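Side-chain contact in leucyl aminopeptidase (Trypanosoma brucei brucei, PDB 5NTD), which probably removes N-terminal residues, leucine among them, from peptides as a metal-dependent M17 aminopeptidase, and binds the inhibitor bestatin: residues G[292-295]-G[300-303]. Residues are numbered along the deposited sequence; the frame is centred on the assembly and turned at random.
With MN (manganese (II) ion), chain B; MN (manganese (II) ion), chain C; BES (2-(3-amino-2-hydroxy-4-phenyl-butyrylamino)-4-methyl-pentanoic acid), chain D.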
ATOM      1  N   VAL G 292     -20.620 -17.108  -9.435  1.00 30.64           N
ATOM      2  CA  VAL G 292     -21.738 -16.404  -8.747  1.00 30.51           C
ATOM      3  C   VAL G 292     -21.245 -15.323  -7.797  1.00 29.72           C
ATOM      4  O   VAL G 292     -21.919 -14.327  -7.574  1.00 28.61           O
ATOM      5  CB  VAL G 292     -22.667 -17.370  -8.003  1.00 31.60           C
ATOM      6  CG1 VAL G 292     -23.422 -18.196  -9.026  1.00 32.71           C
ATOM      7  CG2 VAL G 292     -21.903 -18.275  -7.054  1.00 31.89           C
ATOM      8  N   TYR G 293     -20.082 -15.582  -7.212  1.00 28.59           N
ATOM      9  CA  TYR G 293     -19.333 -14.576  -6.467  1.00 28.22           C
ATOM     10  C   TYR G 293     -17.849 -14.915  -6.426  1.00 28.27           C
ATOM     11  O   TYR G 293     -17.471 -16.060  -6.256  1.00 27.07           O
ATOM     12  CB  TYR G 293     -19.855 -14.454  -5.074  1.00 28.08           C
ATOM     13  CG  TYR G 293     -19.398 -13.218  -4.321  1.00 28.96           C
ATOM     14  CD1 TYR G 293     -19.790 -11.939  -4.732  1.00 29.45           C
ATOM     15  CD2 TYR G 293     -18.568 -13.326  -3.213  1.00 29.04           C
ATOM     16  CE1 TYR G 293     -19.399 -10.823  -4.039  1.00 30.89           C
ATOM     17  CE2 TYR G 293     -18.163 -12.211  -2.506  1.00 29.78           C
ATOM     18  CZ  TYR G 293     -18.578 -10.962  -2.912  1.00 31.35           C
ATOM     19  OH  TYR G 293     -18.188  -9.841  -2.216  1.00 31.10           O
ATOM     20  N   ASP G 294     -17.033 -13.897  -6.678  1.00 28.93           N
ATOM     21  CA  ASP G 294     -15.553 -14.020  -6.782  1.00 28.81           C
ATOM     22  C   ASP G 294     -15.005 -13.222  -5.596  1.00 28.94           C
ATOM     23  O   ASP G 294     -14.723 -12.037  -5.715  1.00 28.40           O
ATOM     24  CB  ASP G 294     -15.004 -13.454  -8.135  1.00 28.61           C
ATOM     25  CG  ASP G 294     -13.515 -13.823  -8.413  1.00 28.52           C
ATOM     26  OD1 ASP G 294     -12.972 -14.503  -7.521  1.00 26.97           O
ATOM     27  OD2 ASP G 294     -12.921 -13.503  -9.553  1.00 33.18           O
ATOM     28  N   CYS G 295     -14.802 -13.883  -4.462  1.00 28.77           N
ATOM     29  CA  CYS G 295     -14.087 -13.227  -3.335  1.00 28.01           C
ATOM     30  C   CYS G 295     -12.553 -13.190  -3.538  1.00 28.09           C
ATOM     31  O   CYS G 295     -11.854 -12.550  -2.793  1.00 27.68           O
ATOM     32  CB  CYS G 295     -14.442 -13.867  -1.988  1.00 29.21           C
ATOM     33  SG  CYS G 295     -13.459 -15.305  -1.484  1.00 27.99           S
ATOM     34  N   LEU G 300      -7.385 -13.301  -1.514  1.00 27.68           N
ATOM     35  CA  LEU G 300      -8.560 -12.508  -1.210  1.00 29.22           C
ATOM     36  C   LEU G 300      -8.507 -11.095  -1.826  1.00 29.79           C
ATOM     37  O   LEU G 300      -7.526 -10.374  -1.679  1.00 32.03           O
ATOM     38  CB  LEU G 300      -8.752 -12.416   0.303  1.00 30.33           C
ATOM     39  CG  LEU G 300     -10.048 -11.794   0.831  1.00 32.03           C
ATOM     40  CD1 LEU G 300     -11.227 -12.722   0.544  1.00 32.57           C
ATOM     41  CD2 LEU G 300      -9.916 -11.563   2.335  1.00 33.04           C
ATOM     42  N   LYS G 301      -9.586 -10.691  -2.446  1.00 28.96           N
ATOM     43  CA  LYS G 301      -9.726  -9.327  -2.954  1.00 29.29           C
ATOM     44  C   LYS G 301      -9.960  -8.325  -1.828  1.00 32.02           C
ATOM     45  O   LYS G 301     -10.652  -8.628  -0.877  1.00 29.74           O
ATOM     46  CB  LYS G 301     -10.912  -9.185  -3.901  1.00 28.34           C
ATOM     47  CG  LYS G 301     -10.816 -10.005  -5.145  1.00 27.73           C
ATOM     48  CD  LYS G 301     -12.034  -9.756  -6.024  1.00 27.19           C
ATOM     49  CE  LYS G 301     -11.971 -10.637  -7.245  1.00 26.08           C
ATOM     50  NZ  LYS G 301     -10.843 -10.253  -8.138  1.00 26.02           N
ATOM     51  N   PRO G 302      -9.424  -7.098  -1.981  1.00 33.84           N
ATOM     52  CA  PRO G 302      -9.848  -6.023  -1.099  1.00 33.44           C
ATOM     53  C   PRO G 302     -11.304  -5.726  -1.345  1.00 33.60           C
ATOM     54  O   PRO G 302     -11.819  -5.989  -2.429  1.00 33.12           O
ATOM     55  CB  PRO G 302      -8.977  -4.842  -1.523  1.00 33.85           C
ATOM     56  CG  PRO G 302      -7.873  -5.428  -2.349  1.00 35.22           C
ATOM     57  CD  PRO G 302      -8.448  -6.645  -2.982  1.00 33.40           C
ATOM     58  N   ALA G 303     -11.950  -5.138  -0.359  1.00 33.96           N
ATOM     59  CA  ALA G 303     -13.416  -4.963  -0.390  1.00 35.63           C
ATOM     60  C   ALA G 303     -13.920  -4.136  -1.585  1.00 37.23           C
ATOM     61  O   ALA G 303     -14.961  -4.448  -2.150  1.00 35.89           O
ATOM     62  CB  ALA G 303     -13.937  -4.371   0.908  1.00 34.49           C
TER
HETATM   63 MN    MN B 602     -10.951 -13.783  -9.647  1.00 36.05          MN
HETATM   64 MN    MN C 603     -13.595 -13.792 -11.431  1.00 30.12          MN
HETATM   65  N2  BES D 604     -13.630 -11.866 -12.048  1.00 35.92           N
HETATM   66  C1  BES D 604     -12.330 -11.197 -12.048  1.00 39.43           C
HETATM   67  C6  BES D 604     -12.155 -10.194 -13.215  1.00 39.14           C
HETATM   68  C7  BES D 604     -12.740  -8.819 -13.048  1.00 39.03           C
HETATM   69  C8  BES D 604     -14.074  -8.573 -13.342  1.00 40.10           C
HETATM   70  C12 BES D 604     -11.943  -7.754 -12.650  1.00 40.82           C
HETATM   71  C9  BES D 604     -14.612  -7.297 -13.198  1.00 39.64           C
HETATM   72  C11 BES D 604     -12.483  -6.467 -12.500  1.00 39.97           C
HETATM   73  C10 BES D 604     -13.819  -6.236 -12.766  1.00 39.53           C
HETATM   74  C2  BES D 604     -11.267 -12.316 -12.087  1.00 41.88           C
HETATM   75  O2  BES D 604     -11.688 -13.566 -11.459  1.00 40.28           O
HETATM   76  C3  BES D 604     -10.062 -11.828 -11.339  1.00 44.86           C
HETATM   77  O3  BES D 604     -10.094 -12.074 -10.110  1.00 44.29           O
HETATM   78  N1  BES D 604      -9.129 -11.258 -12.118  1.00 43.62           N
HETATM   79  C4  BES D 604      -7.883 -10.714 -11.666  1.00 48.69           C
HETATM   80  C13 BES D 604      -6.762 -11.747 -11.717  1.00 48.50           C
HETATM   81  C14 BES D 604      -5.516 -11.380 -10.911  1.00 49.29           C
HETATM   82  C15 BES D 604      -5.730 -10.851  -9.499  1.00 48.09           C
HETATM   83  C16 BES D 604      -4.633 -12.596 -10.774  1.00 51.66           C
HETATM   84  C5  BES D 604      -7.459  -9.569 -12.521  1.00 49.18           C
HETATM   85  O1  BES D 604      -6.966  -8.593 -11.958  1.00 54.68           O
HETATM   86  O4  BES D 604      -7.597  -9.628 -13.747  1.00 49.61           O
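D294 and K301 meet at about a right angle beside the two manganese ions of the active site, K301 bonding bestatin directly and D294 through the metals. The carboxylate oxygen D294 OD2 bridges the metals, 2.0 Å from each manganese, and the hydroxyl oxygen O2 of the inhibitor forms a second bridge. K301 NZ does not pair with this carboxylate, staying 4.1 Å from D294 OD2. Instead its aliphatic part runs past the D294 carbonyl, CE 3.4 Å from D294 O, and across the carboxylate carbon CG. Extended up to CE, the chain bends at the last torsion (chi4 -67°), turning NZ onto bestatin O3 for a hydrogen bond of 2.8 Å. O3 also binds one manganese, so manganese and the lysine NZ hold this amide oxygen together.

Further out, D371, a metal ligand like K289, D312 and E373, forms a salt bridge with K301 NZ. The hydrogen bond from N344 ND2 to D294 OD1, with the two metal bonds of OD2, holds the carboxylate in its rotation. A nearly straight backbone hydrogen bond from K301 N to C295 O (3.0 Å, 178°) sets the base of the lysine. Beside it L300 CD1 lies 4.0 Å from C295 SG, and L300 packs on L300 of two neighbouring subunits.

The loop after strand 293-294 thus brings a lysine to the metal centre, where it and manganese probably withdraw charge from O3. Bridging O2, on the carbon in place of the scissile one, is consistent with an oxygen of the tetrahedral intermediate; K301, nearby, would probably stabilise substrate charge, as proposed for the M17 lysine.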